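Local atomic coordinates of botulinum neurotoxin type G (Clostridium botulinum, PDB entry 3MPP), a protein that serves as the receptor-binding domain of a neurotoxin, attaching the toxin to the cell surface so that its protease light chain can enter the host cytosol. Residues 284-289 with 311-316; 319-324 with 338-343. The protein carries 4 engineered substitutions. One frame throughout, in Å; residues are numbered along the deposited sequence.

Contact 1. Residues 284-289 with 311-316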
loop_
_atom_site.group_PDB
_atom_site.type_symbol
_atom_site.label_atom_id
_atom_site.label_comp_id
_atom_site.label_asym_id
_atom_site.label_seq_id
_atom_site.Cartn_x
_atom_site.Cartn_y
_atom_site.Cartn_z
ATOM N N ARG A 284 -7.173 18.194 -6.144
ATOM C CA ARG A 284 -7.926 17.004 -5.804
ATOM C C ARG A 284 -8.601 16.477 -7.073
ATOM O O ARG A 284 -9.388 17.179 -7.694
ATOM C CB ARG A 284 -8.937 17.329 -4.713
ATOM C CG ARG A 284 -9.606 16.098 -4.104
ATOM C CD ARG A 284 -10.418 16.503 -2.903
ATOM N NE ARG A 284 -11.496 17.418 -3.253
ATOM C CZ ARG A 284 -12.280 18.024 -2.364
ATOM N NH1 ARG A 284 -12.111 17.804 -1.063
ATOM N NH2 ARG A 284 -13.225 18.855 -2.771
ATOM N N PHE A 285 -8.246 15.261 -7.468
ATOM C CA PHE A 285 -8.675 14.683 -8.733
ATOM C C PHE A 285 -9.783 13.678 -8.535
ATOM O O PHE A 285 -9.868 13.025 -7.491
ATOM C CB PHE A 285 -7.509 13.924 -9.391
ATOM C CG PHE A 285 -6.378 14.805 -9.841
ATOM C CD1 PHE A 285 -6.340 15.292 -11.144
ATOM C CD2 PHE A 285 -5.338 15.123 -8.974
ATOM C CE1 PHE A 285 -5.294 16.105 -11.574
ATOM C CE2 PHE A 285 -4.279 15.937 -9.393
ATOM C CZ PHE A 285 -4.269 16.430 -10.702
ATOM N N ILE A 286 -10.612 13.527 -9.565
ATOM C CA ILE A 286 -11.544 12.410 -9.641
ATOM C C ILE A 286 -11.360 11.742 -10.999
ATOM O O ILE A 286 -11.448 12.393 -12.026
ATOM C CB ILE A 286 -12.993 12.855 -9.484
ATOM C CG1 ILE A 286 -13.208 13.423 -8.075
ATOM C CG2 ILE A 286 -13.948 11.686 -9.770
ATOM C CD1 ILE A 286 -14.555 14.082 -7.883
ATOM N N ILE A 287 -11.095 10.443 -10.989
ATOM C CA ILE A 287 -10.991 9.682 -12.224
ATOM C C ILE A 287 -12.376 9.347 -12.772
ATOM O O ILE A 287 -13.209 8.758 -12.068
ATOM C CB ILE A 287 -10.153 8.400 -12.009
ATOM C CG1 ILE A 287 -8.797 8.757 -11.366
ATOM C CG2 ILE A 287 -9.919 7.682 -13.319
ATOM C CD1 ILE A 287 -8.032 7.541 -10.911
ATOM N N LYS A 288 -12.614 9.713 -14.034
ATOM C CA LYS A 288 -13.893 9.444 -14.701
ATOM C C LYS A 288 -13.686 8.487 -15.874
ATOM O O LYS A 288 -12.666 8.548 -16.568
ATOM C CB LYS A 288 -14.506 10.748 -15.264
ATOM C CG LYS A 288 -14.699 11.868 -14.259
ATOM C CD LYS A 288 -15.616 11.444 -13.108
ATOM C CE LYS A 288 -17.035 11.214 -13.608
ATOM N NZ LYS A 288 -17.986 11.017 -12.470
ATOM N N LYS A 289 -14.671 7.636 -16.124
ATOM C CA LYS A 289 -14.655 6.800 -17.315
ATOM C C LYS A 289 -14.840 7.668 -18.541
ATOM O O LYS A 289 -15.774 8.459 -18.609
ATOM C CB LYS A 289 -15.763 5.747 -17.262
ATOM C CG LYS A 289 -15.530 4.664 -16.221
ATOM C CD LYS A 289 -16.729 3.722 -16.122
ATOM C CE LYS A 289 -16.717 2.982 -14.787
ATOM N NZ LYS A 289 -17.770 1.911 -14.709
ATOM N N ASN A 311 -10.855 14.688 -13.750
ATOM C CA ASN A 311 -11.552 15.876 -13.261
ATOM C C ASN A 311 -10.781 16.436 -12.060
ATOM O O ASN A 311 -10.066 15.701 -11.373
ATOM C CB ASN A 311 -12.986 15.542 -12.820
ATOM C CG ASN A 311 -13.983 15.483 -13.987
ATOM O OD1 ASN A 311 -13.637 15.726 -15.138
ATOM N ND2 ASN A 311 -15.235 15.160 -13.673
ATOM N N ILE A 312 -10.935 17.730 -11.802
ATOM C CA ILE A 312 -10.338 18.348 -10.623
ATOM C C ILE A 312 -11.456 19.130 -9.954
ATOM O O ILE A 312 -12.068 19.990 -10.584
ATOM C CB ILE A 312 -9.216 19.324 -10.995
ATOM C CG1 ILE A 312 -8.091 18.577 -11.718
ATOM C CG2 ILE A 312 -8.735 20.086 -9.739
ATOM C CD1 ILE A 312 -7.056 19.504 -12.389
ATOM N N ASP A 313 -11.746 18.817 -8.691
ATOM C CA ASP A 313 -12.963 19.359 -8.080
ATOM C C ASP A 313 -12.698 20.342 -6.947
ATOM O O ASP A 313 -13.622 20.700 -6.228
ATOM C CB ASP A 313 -13.893 18.238 -7.586
ATOM C CG ASP A 313 -13.370 17.559 -6.320
ATOM O OD1 ASP A 313 -12.208 17.819 -5.942
ATOM O OD2 ASP A 313 -14.118 16.766 -5.706
ATOM N N ASN A 314 -11.454 20.781 -6.780
ATOM C CA ASN A 314 -11.162 21.756 -5.728
ATOM C C ASN A 314 -10.522 23.062 -6.217
ATOM O O ASN A 314 -9.859 23.757 -5.461
ATOM C CB ASN A 314 -10.339 21.125 -4.591
ATOM C CG ASN A 314 -8.900 20.841 -4.989
ATOM O OD1 ASN A 314 -8.590 20.667 -6.164
ATOM N ND2 ASN A 314 -8.015 20.781 -4.000
ATOM N N ILE A 315 -10.717 23.390 -7.484
ATOM C CA ILE A 315 -10.232 24.669 -8.007
ATOM C C ILE A 315 -11.276 25.768 -7.861
ATOM O O ILE A 315 -10.949 26.931 -7.601
ATOM C CB ILE A 315 -9.832 24.565 -9.480
ATOM C CG1 ILE A 315 -8.483 23.850 -9.606
ATOM C CG2 ILE A 315 -9.741 25.959 -10.106
ATOM C CD1 ILE A 315 -8.161 23.418 -11.025
ATOM N N SER A 316 -12.537 25.398 -8.039
ATOM C CA SER A 316 -13.631 26.342 -7.851
ATOM C C SER A 316 -14.928 25.571 -7.800
ATOM O O SER A 316 -14.912 24.342 -7.727
ATOM C CB SER A 316 -13.677 27.364 -8.979
ATOM O OG SER A 316 -14.262 26.816 -10.146
#
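Arg284 NE donates to Asp313 OD1 at 2.8 Å, a nearly straight salt bridge (171° at the hydrogen). It closes one end of an antiparallel strand pair in the beta-trefoil subdomain, C-RBD. Arg284 CG is trans to the backbone N (chi1 -170°) and the chain bends at chi3, which brings NE to OD1. The carboxylate oxygen lies at the guanidinium edge and is met on its syn side. The two planes are nonetheless 68° apart, so the pair is not a flat two-pronged one. Asp313 OD2 bonds to Gln239 on strand 239-244, so both carboxylate oxygens are held.

Regular pairing joins Ile286 and Asn311. Ile286 N reaches Asn311 O at 2.9 Å, and Asn311 N returns to Ile286 O. Past Ile312 the strand gives way to loop, but Asp313 N still bonds to Arg284 O at 3.0 Å. Phe285 and Ile312, both buried, lie side by side and point the same way. On the other face, Lys288 CG packs on Asn311 ND2, while Asn311 OD1 accepts from Arg321 NE and Lys288 NZ forms a salt bridge with Asp237. Asn314 OD1 takes the Arg284 N-H at 2.9 Å, the donor above that side-chain carbonyl plane.

Contact 2. Residues 319-324 with 338-343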
loop_
_atom_site.group_PDB
_atom_site.type_symbol
_atom_site.label_atom_id
_atom_site.label_comp_id
_atom_site.label_asym_id
_atom_site.label_seq_id
_atom_site.Cartn_x
_atom_site.Cartn_y
_atom_site.Cartn_z
ATOM N N SER A 319 -16.464 22.282 -12.268
ATOM C CA SER A 319 -15.541 21.200 -12.510
ATOM C C SER A 319 -14.472 21.671 -13.478
ATOM O O SER A 319 -14.766 22.373 -14.458
ATOM C CB SER A 319 -16.285 20.002 -13.101
ATOM O OG SER A 319 -15.388 18.952 -13.404
ATOM N N TYR A 320 -13.231 21.300 -13.186
ATOM C CA TYR A 320 -12.133 21.502 -14.117
ATOM C C TYR A 320 -11.690 20.127 -14.566
ATOM O O TYR A 320 -12.130 19.121 -14.027
ATOM C CB TYR A 320 -10.961 22.219 -13.451
ATOM C CG TYR A 320 -11.078 23.726 -13.442
ATOM C CD1 TYR A 320 -10.086 24.526 -13.998
ATOM C CD2 TYR A 320 -12.182 24.347 -12.876
ATOM C CE1 TYR A 320 -10.187 25.916 -13.982
ATOM C CE2 TYR A 320 -12.296 25.726 -12.860
ATOM C CZ TYR A 320 -11.295 26.505 -13.416
ATOM O OH TYR A 320 -11.411 27.877 -13.396
ATOM N N ARG A 321 -10.805 20.085 -15.549
ATOM C CA ARG A 321 -10.351 18.820 -16.087
ATOM C C ARG A 321 -8.981 19.047 -16.660
ATOM O O ARG A 321 -8.632 20.179 -17.012
ATOM C CB ARG A 321 -11.305 18.344 -17.187
ATOM C CG ARG A 321 -10.815 17.112 -17.949
ATOM C CD ARG A 321 -11.917 16.549 -18.832
ATOM N NE ARG A 321 -13.008 16.032 -18.018
ATOM C CZ ARG A 321 -14.155 15.579 -18.511
ATOM N NH1 ARG A 321 -14.370 15.586 -19.826
ATOM N NH2 ARG A 321 -15.085 15.119 -17.685
ATOM N N VAL A 322 -8.200 17.974 -16.742
ATOM C CA VAL A 322 -6.866 18.050 -17.302
ATOM C C VAL A 322 -6.936 17.942 -18.820
ATOM O O VAL A 322 -7.542 17.011 -19.344
ATOM C CB VAL A 322 -5.962 16.926 -16.747
ATOM C CG1 VAL A 322 -4.588 16.995 -17.386
ATOM C CG2 VAL A 322 -5.854 17.016 -15.194
ATOM N N TYR A 323 -6.318 18.895 -19.519
ATOM C CA TYR A 323 -6.254 18.856 -20.984
ATOM C C TYR A 323 -4.828 18.834 -21.524
ATOM O O TYR A 323 -3.922 19.470 -20.978
ATOM C CB TYR A 323 -7.027 20.020 -21.626
ATOM C CG TYR A 323 -8.528 19.931 -21.460
ATOM C CD1 TYR A 323 -9.321 19.320 -22.419
ATOM C CD2 TYR A 323 -9.148 20.452 -20.330
ATOM C CE1 TYR A 323 -10.701 19.244 -22.271
ATOM C CE2 TYR A 323 -10.516 20.373 -20.162
ATOM C CZ TYR A 323 -11.288 19.771 -21.134
ATOM O OH TYR A 323 -12.642 19.688 -20.941
ATOM N N VAL A 324 -4.651 18.111 -22.617
ATOM C CA VAL A 324 -3.389 18.078 -23.319
ATOM C C VAL A 324 -3.441 18.979 -24.559
ATOM O O VAL A 324 -4.382 18.899 -25.349
ATOM C CB VAL A 324 -3.057 16.640 -23.732
ATOM C CG1 VAL A 324 -1.861 16.617 -24.697
ATOM C CG2 VAL A 324 -2.767 15.811 -22.491
ATOM N N ALA A 338 -8.409 23.300 -16.939
ATOM C CA ALA A 338 -9.445 24.243 -17.409
ATOM C C ALA A 338 -10.892 23.761 -17.227
ATOM O O ALA A 338 -11.150 22.562 -17.090
ATOM C CB ALA A 338 -9.195 24.569 -18.878
ATOM N N PRO A 339 -11.844 24.704 -17.234
ATOM C CA PRO A 339 -13.252 24.301 -17.294
ATOM C C PRO A 339 -13.512 23.425 -18.518
ATOM O O PRO A 339 -12.828 23.549 -19.543
ATOM C CB PRO A 339 -14.007 25.638 -17.451
ATOM C CG PRO A 339 -13.040 26.696 -16.951
ATOM C CD PRO A 339 -11.662 26.169 -17.261
ATOM N N ILE A 340 -14.508 22.558 -18.410
ATOM C CA ILE A 340 -14.896 21.684 -19.508
ATOM C C ILE A 340 -15.153 22.476 -20.781
ATOM O O ILE A 340 -15.781 23.541 -20.751
ATOM C CB ILE A 340 -16.162 20.874 -19.168
ATOM C CG1 ILE A 340 -16.017 20.216 -17.794
ATOM C CG2 ILE A 340 -16.444 19.838 -20.257
ATOM C CD1 ILE A 340 -14.703 19.471 -17.610
ATOM N N ASN A 341 -14.670 21.950 -21.903
ATOM C CA ASN A 341 -14.792 22.653 -23.181
ATOM C C ASN A 341 -14.739 21.690 -24.362
ATOM O O ASN A 341 -14.275 20.557 -24.214
ATOM C CB ASN A 341 -13.639 23.656 -23.319
ATOM C CG ASN A 341 -12.278 22.964 -23.420
ATOM O OD1 ASN A 341 -11.859 22.572 -24.506
ATOM N ND2 ASN A 341 -11.591 22.805 -22.279
ATOM N N ASP A 342 -15.174 22.169 -25.529
ATOM C CA ASP A 342 -15.103 21.400 -26.773
ATOM C C ASP A 342 -14.094 21.984 -27.763
ATOM O O ASP A 342 -14.318 21.983 -28.974
ATOM C CB ASP A 342 -16.472 21.362 -27.431
ATOM C CG ASP A 342 -17.465 20.543 -26.639
ATOM O OD1 ASP A 342 -17.083 19.457 -26.167
ATOM O OD2 ASP A 342 -18.615 20.992 -26.484
ATOM N N ASP A 343 -12.996 22.505 -27.240
ATOM C CA ASP A 343 -11.994 23.141 -28.081
ATOM C C ASP A 343 -11.066 22.034 -28.575
ATOM O O ASP A 343 -10.365 21.405 -27.789
ATOM C CB ASP A 343 -11.242 24.199 -27.272
ATOM C CG ASP A 343 -10.266 24.997 -28.105
ATOM O OD1 ASP A 343 -9.743 24.446 -29.097
ATOM O OD2 ASP A 343 -10.030 26.180 -27.760
HETATM O O HOH W 1 -16.421 23.083 -16.216
HETATM O O HOH W 2 -14.050 17.968 -22.862
#
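Tyr323 CG is anti to its carbonyl carbon (chi1 -69°), which carries the ring across to the other segment. Asn341 CG lies between its backbone N and carbonyl carbon (chi1 66°), which puts ND2 over one face of that ring. The two side chains come from opposite directions. Asn341 ND2 is 3.3 Å from Tyr323 CZ, toward the rim, with ring and amide planes 37° apart. The amide is fixed at both ends. Its ND2 donates to Pro339 O at 3.1 Å, and its OD1 accepts from Asp343 N, which makes an Asx turn. Tyr323 OH accepts from Asn341 N at 3.2 Å. Water 2 links the same hydroxyl to Asn341 O.

Nearer the strand start, Arg321 and Ala338 form a hydrogen-bonded antiparallel pair. Arg321 N donates to Ala338 O at 2.9 Å, and Ala338 N donates to Arg321 O at 3.1 Å. Beyond this pair the chain swings across the strand. Ile340 then reaches back, its CD1 over one face of the Arg321 guanidinium and 3.6 Å from Arg321 CB. The guanidinium itself is anchored elsewhere, by a salt bridge to Asp348, a hydrogen bond from NE to Asn311 OD1 and a cation-pi contact with Tyr309. Pro339 meets Tyr320 side by side. Its CD is 3.6 Å from Tyr320 CE1 and makes a CH-pi contact over the ring face. Water 1 accepts from Ile340 N.

The paired residues belong to the beta hairpin of strands 320-325 and 332-339. Such hairpins are the building units of the beta-trefoil fold, which forms the C-RBD here.

The centres of the two contacts lie about 11 Å apart in the same antiparallel sheet of the C-RBD. They come in series along the chain, since contact 1 closes before contact 2 opens. Strands 307-312 and 320-325 are consecutive and also sheet neighbours, so the pairing runs on from 285-289 through both to 332-339. The contacts touch directly. Ile312 N is 2.9 Å from Tyr320 O, a probable hydrogen bond. Phe285 and Val322 pack together between them. Both contacts lie away from the probable ganglioside-binding motif (Ser400 to Tyr403), and they form part of the trefoil framework of the receptor-binding subdomain.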